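PDB 2JD4: laminin subunit ALPHA-1, which is a basement-membrane component of laminin-111 whose LG4-5 domain pair binds metal ions and probably attaches it to cell-surface receptors. Local coordinates for residues Gln75-Arg80 and Gly159-Ser164; Arg278-Gly283 and Leu299-Asn304. The protein carries 4 engineered substitutions. One frame throughout, in Å; residues are numbered along the deposited sequence.

Interaction 1: Gln75-Arg80 and Gly159-Ser164; sequences QLQEGR and GTITHS
Gln75 reaches out from near the end of strand 71-77 to take hold of the backbone at Ile161, in the first of the two laminin G-like beta-sandwiches of this chain. The strand runs into a type I' turn from Gln77 to Arg80, the tight link of a beta hairpin with strand 80-86, while 159-164 belongs to the long connection between strands 143-146 and 167-174. From CB, which heads for the loop, the Gln75 chain continues with CG anti to its own carbonyl carbon; this chi1 of -61° puts CG 3.9 Å from Ile161 O, and the extended chain carries CD past at 3.8 Å and NE2 up to the oxygen. Only at NE2 does the approach become a hydrogen bond, 2.8 Å to Ile161 O. It is bent, 142° at the hydrogen, and the donor stands above the carbonyl plane, 40° out of it, instead of on a lone pair. NE2 also gives a hydrogen bond to Ile158 O, so one amide nitrogen ties down two carbonyls of the same loop. Cut back to an alanine, this position would probably leave the carbonyls of Ile161 and Ile158 without their shared donor and the loop freer to shift against the strand. Ile161, at the centre of an inverse gamma turn, aims its side chain back at the strand. Its CB sits 3.8 Å from Gln75 NE2, and its two branches divide the remaining work: CG1 comes within 4.1 Å of Gln77 OE1, the two side chains crossing at about a right angle, and CG2 touches Leu76 O at 3.7 Å.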
loop_
_atom_site.group_PDB
_atom_site.type_symbol
_atom_site.label_atom_id
_atom_site.label_comp_id
_atom_site.label_asym_id
_atom_site.label_seq_id
_atom_site.Cartn_x
_atom_site.Cartn_y
_atom_site.Cartn_z
ATOM N N GLN A 75 11.193 12.112 -3.699
ATOM C CA GLN A 75 10.828 10.746 -3.325
ATOM C C GLN A 75 10.884 10.552 -1.818
ATOM O O GLN A 75 11.626 11.244 -1.119
ATOM C CB GLN A 75 11.789 9.749 -3.987
ATOM C CG GLN A 75 11.783 9.768 -5.504
ATOM C CD GLN A 75 13.061 9.187 -6.102
ATOM O OE1 GLN A 75 14.154 9.678 -5.832
ATOM N NE2 GLN A 75 12.926 8.146 -6.918
ATOM N N LEU A 76 10.085 9.614 -1.319
ATOM C CA LEU A 76 10.074 9.299 0.100
ATOM C C LEU A 76 10.810 7.970 0.229
ATOM O O LEU A 76 10.613 7.071 -0.587
ATOM C CB LEU A 76 8.648 9.128 0.616
ATOM C CG LEU A 76 8.539 8.934 2.132
ATOM C CD1 LEU A 76 8.813 10.273 2.832
ATOM C CD2 LEU A 76 7.144 8.422 2.494
ATOM N N GLN A 77 11.660 7.856 1.244
ATOM C CA GLN A 77 12.418 6.628 1.473
ATOM C C GLN A 77 12.658 6.450 2.964
ATOM O O GLN A 77 13.155 7.356 3.641
ATOM C CB GLN A 77 13.756 6.677 0.735
ATOM C CG GLN A 77 14.617 5.440 0.958
ATOM C CD GLN A 77 15.949 5.514 0.235
ATOM O OE1 GLN A 77 16.025 5.299 -0.973
ATOM N NE2 GLN A 77 17.005 5.830 0.975
ATOM N N GLU A 78 12.295 5.277 3.473
ATOM C CA GLU A 78 12.438 4.984 4.892
ATOM C C GLU A 78 11.735 6.060 5.708
ATOM O O GLU A 78 12.210 6.469 6.767
ATOM C CB GLU A 78 13.920 4.895 5.283
ATOM C CG GLU A 78 14.673 3.766 4.572
ATOM C CD GLU A 78 16.136 3.669 4.992
ATOM O OE1 GLU A 78 16.865 4.678 4.881
ATOM O OE2 GLU A 78 16.559 2.578 5.428
ATOM N N GLY A 79 10.600 6.526 5.194
ATOM C CA GLY A 79 9.822 7.531 5.892
ATOM C C GLY A 79 10.323 8.960 5.804
ATOM O O GLY A 79 9.712 9.853 6.392
ATOM N N ARG A 80 11.414 9.192 5.074
ATOM C CA ARG A 80 11.970 10.541 4.947
ATOM C C ARG A 80 12.090 11.041 3.506
ATOM O O ARG A 80 12.197 10.254 2.565
ATOM C CB ARG A 80 13.332 10.613 5.646
ATOM C CG ARG A 80 13.242 10.431 7.158
ATOM C CD ARG A 80 14.558 10.765 7.853
ATOM N NE ARG A 80 14.392 10.879 9.303
ATOM C CZ ARG A 80 14.116 9.862 10.115
ATOM N NH1 ARG A 80 13.973 8.636 9.630
ATOM N NH2 ARG A 80 13.966 10.071 11.415
ATOM N N GLY A 159 17.006 5.952 -9.120
ATOM C CA GLY A 159 16.938 4.821 -8.209
ATOM C C GLY A 159 15.788 3.856 -8.417
ATOM O O GLY A 159 15.155 3.835 -9.477
ATOM N N THR A 160 15.514 3.052 -7.394
ATOM C CA THR A 160 14.450 2.057 -7.463
ATOM C C THR A 160 13.103 2.559 -6.949
ATOM O O THR A 160 12.093 1.880 -7.130
ATOM C CB THR A 160 14.800 0.797 -6.651
ATOM O OG1 THR A 160 14.992 1.161 -5.278
ATOM C CG2 THR A 160 16.071 0.145 -7.186
ATOM N N ILE A 161 13.084 3.725 -6.306
ATOM C CA ILE A 161 11.829 4.263 -5.772
ATOM C C ILE A 161 11.040 4.974 -6.870
ATOM O O ILE A 161 10.929 6.203 -6.888
ATOM C CB ILE A 161 12.073 5.245 -4.598
ATOM C CG1 ILE A 161 12.927 4.577 -3.515
ATOM C CG2 ILE A 161 10.730 5.661 -3.969
ATOM C CD1 ILE A 161 12.327 3.318 -2.935
ATOM N N THR A 162 10.494 4.186 -7.787
ATOM C CA THR A 162 9.725 4.731 -8.892
ATOM C C THR A 162 8.253 4.322 -8.841
ATOM O O THR A 162 7.494 4.642 -9.757
ATOM C CB THR A 162 10.325 4.305 -10.244
ATOM O OG1 THR A 162 10.444 2.878 -10.287
ATOM C CG2 THR A 162 11.713 4.931 -10.433
ATOM N N HIS A 163 7.854 3.612 -7.781
ATOM C CA HIS A 163 6.454 3.205 -7.626
ATOM C C HIS A 163 5.656 4.364 -7.029
ATOM O O HIS A 163 6.227 5.294 -6.465
ATOM C CB HIS A 163 6.316 1.963 -6.726
ATOM C CG HIS A 163 6.999 2.088 -5.399
ATOM N ND1 HIS A 163 8.359 1.925 -5.245
ATOM C CD2 HIS A 163 6.513 2.372 -4.168
ATOM C CE1 HIS A 163 8.682 2.103 -3.978
ATOM N NE2 HIS A 163 7.580 2.376 -3.301
ATOM N N SER A 164 4.335 4.298 -7.157
ATOM C CA SER A 164 3.446 5.340 -6.642
ATOM C C SER A 164 3.410 5.435 -5.114
ATOM O O SER A 164 3.324 4.424 -4.419
ATOM C CB SER A 164 2.031 5.101 -7.171
ATOM O OG SER A 164 1.129 6.045 -6.639
#

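Interaction 2: Arg278-Gly283 and Leu299-Asn304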
loop_
_atom_site.group_PDB
_atom_site.type_symbol
_atom_site.label_atom_id
_atom_site.label_comp_id
_atom_site.label_asym_id
_atom_site.label_seq_id
_atom_site.Cartn_x
_atom_site.Cartn_y
_atom_site.Cartn_z
ATOM N N ARG A 278 -18.799 -11.850 19.449
ATOM C CA ARG A 278 -18.536 -10.598 18.748
ATOM C C ARG A 278 -17.178 -9.976 19.076
ATOM O O ARG A 278 -16.871 -8.871 18.627
ATOM C CB ARG A 278 -19.656 -9.602 19.058
ATOM C CG ARG A 278 -19.940 -9.441 20.543
ATOM C CD ARG A 278 -18.912 -8.561 21.232
ATOM N NE ARG A 278 -18.968 -8.686 22.686
ATOM C CZ ARG A 278 -20.059 -8.485 23.420
ATOM N NH1 ARG A 278 -21.203 -8.146 22.841
ATOM N NH2 ARG A 278 -20.004 -8.623 24.738
ATOM N N ALA A 279 -16.364 -10.692 19.843
ATOM C CA ALA A 279 -15.052 -10.191 20.242
ATOM C C ALA A 279 -14.186 -9.697 19.087
ATOM O O ALA A 279 -13.591 -8.620 19.166
ATOM C CB ALA A 279 -14.304 -11.265 21.019
ATOM N N LEU A 280 -14.118 -10.477 18.012
ATOM C CA LEU A 280 -13.288 -10.110 16.867
ATOM C C LEU A 280 -13.875 -9.066 15.918
ATOM O O LEU A 280 -13.134 -8.442 15.157
ATOM C CB LEU A 280 -12.900 -11.369 16.079
ATOM C CG LEU A 280 -12.037 -12.387 16.833
ATOM C CD1 LEU A 280 -11.696 -13.553 15.916
ATOM C CD2 LEU A 280 -10.763 -11.723 17.330
ATOM N N CYS A 281 -15.190 -8.870 15.946
ATOM C CA CYS A 281 -15.796 -7.875 15.066
ATOM C C CYS A 281 -16.086 -6.588 15.833
ATOM O O CYS A 281 -17.085 -5.906 15.583
ATOM C CB CYS A 281 -17.074 -8.431 14.418
ATOM S SG CYS A 281 -18.476 -8.789 15.527
ATOM N N ASP A 282 -15.186 -6.254 16.756
ATOM C CA ASP A 282 -15.328 -5.056 17.576
ATOM C C ASP A 282 -14.768 -3.792 16.925
ATOM O O ASP A 282 -14.807 -2.710 17.513
ATOM C CB ASP A 282 -14.681 -5.279 18.955
ATOM C CG ASP A 282 -13.174 -5.532 18.881
ATOM O OD1 ASP A 282 -12.640 -5.760 17.773
ATOM O OD2 ASP A 282 -12.526 -5.516 19.952
ATOM N N GLY A 283 -14.248 -3.922 15.709
ATOM C CA GLY A 283 -13.716 -2.758 15.015
ATOM C C GLY A 283 -12.320 -2.335 15.438
ATOM O O GLY A 283 -11.792 -1.333 14.951
ATOM N N LEU A 299 -1.820 -21.651 15.086
ATOM C CA LEU A 299 -2.593 -20.428 14.869
ATOM C C LEU A 299 -2.591 -19.618 16.163
ATOM O O LEU A 299 -2.943 -20.127 17.229
ATOM C CB LEU A 299 -4.042 -20.755 14.480
ATOM C CG LEU A 299 -4.975 -19.537 14.410
ATOM C CD1 LEU A 299 -4.431 -18.527 13.409
ATOM C CD2 LEU A 299 -6.384 -19.972 14.030
ATOM N N THR A 300 -2.190 -18.355 16.071
ATOM C CA THR A 300 -2.139 -17.491 17.240
ATOM C C THR A 300 -2.889 -16.186 16.978
ATOM O O THR A 300 -2.568 -15.454 16.036
ATOM C CB THR A 300 -0.681 -17.170 17.607
ATOM O OG1 THR A 300 0.058 -18.390 17.737
ATOM C CG2 THR A 300 -0.618 -16.402 18.919
ATOM N N VAL A 301 -3.898 -15.914 17.799
ATOM C CA VAL A 301 -4.689 -14.692 17.666
ATOM C C VAL A 301 -4.610 -13.911 18.975
ATOM O O VAL A 301 -4.947 -14.432 20.046
ATOM C CB VAL A 301 -6.169 -15.002 17.363
ATOM C CG1 VAL A 301 -6.934 -13.705 17.160
ATOM C CG2 VAL A 301 -6.273 -15.876 16.116
ATOM N N ASP A 302 -4.159 -12.663 18.881
ATOM C CA ASP A 302 -4.004 -11.809 20.049
ATOM C C ASP A 302 -3.201 -12.513 21.145
ATOM O O ASP A 302 -3.486 -12.362 22.334
ATOM C CB ASP A 302 -5.370 -11.376 20.597
ATOM C CG ASP A 302 -6.125 -10.469 19.638
ATOM O OD1 ASP A 302 -5.461 -9.715 18.889
ATOM O OD2 ASP A 302 -7.376 -10.500 19.641
ATOM N N GLY A 303 -2.199 -13.286 20.739
ATOM C CA GLY A 303 -1.366 -13.984 21.704
ATOM C C GLY A 303 -1.842 -15.369 22.113
ATOM O O GLY A 303 -1.094 -16.119 22.740
ATOM N N ASN A 304 -3.079 -15.712 21.763
ATOM C CA ASN A 304 -3.649 -17.016 22.097
ATOM C C ASN A 304 -3.332 -18.032 21.001
ATOM O O ASN A 304 -3.723 -17.853 19.846
ATOM C CB ASN A 304 -5.162 -16.881 22.267
ATOM C CG ASN A 304 -5.538 -15.805 23.269
ATOM O OD1 ASN A 304 -5.388 -15.985 24.478
ATOM N ND2 ASN A 304 -6.015 -14.671 22.767
#
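Leu280 extends one methyl, CD2, into a small, buried contact with Val301, with Asp302 at its edge. Its chi1 of -63° sets CG anti to the carbonyl carbon; with CD1 anti to CA (chi2 -178°), the other methyl, CD2, is left on the hairpin side and comes 4.3 Å from Val301 CG1. Val301 answers with CG1 held anti to its backbone N (chi1 -177°). The same leucine methyl lies 4.3 Å from Asp302 OD2, a loose van der Waals approach to a carboxylate oxygen whose polar partners are elsewhere: OD2 accepts from His286 ND1 and OD1 from Thr287 N. In the second laminin G-like beta-sandwich, strands 296-301 and 304-308 form a beta hairpin closed by a type I' turn from Val301 to Asn304, and the 278-283 loop packs beside its end. Leu280 also rests on Val257 and His286, while its neighbour Cys281 is joined by a disulfide to Cys9, near the start of the chain. Within the turn, the Asn304 side chain folds back to Val301 O, and ND2 donates to that oxygen at 2.9 Å, lying in the carbonyl plane. Val301 O is gripped twice, since Asn304 N also donates to it at 2.8 Å.

How the interactions relate
Both contacts set a loop against a type I' hairpin end, each in its own laminin G-like sandwich; their centres are about 34 Å apart and they do not touch. Interaction 1 is the broader, burying 198 Å² against 70 Å², and is partly buried; it mixes one polar side-chain-to-backbone bond with van der Waals contact. Interaction 2 lies farther from the chain's centre and joins two buried apolar side chains, with an exposed aspartate at its margin; the polar bonds of its hairpin residues run within the hairpin or to strand 286-293. Its loop also carries a disulfide to the chain's N-terminal part, a covalent tie that the loop of interaction 1 lacks.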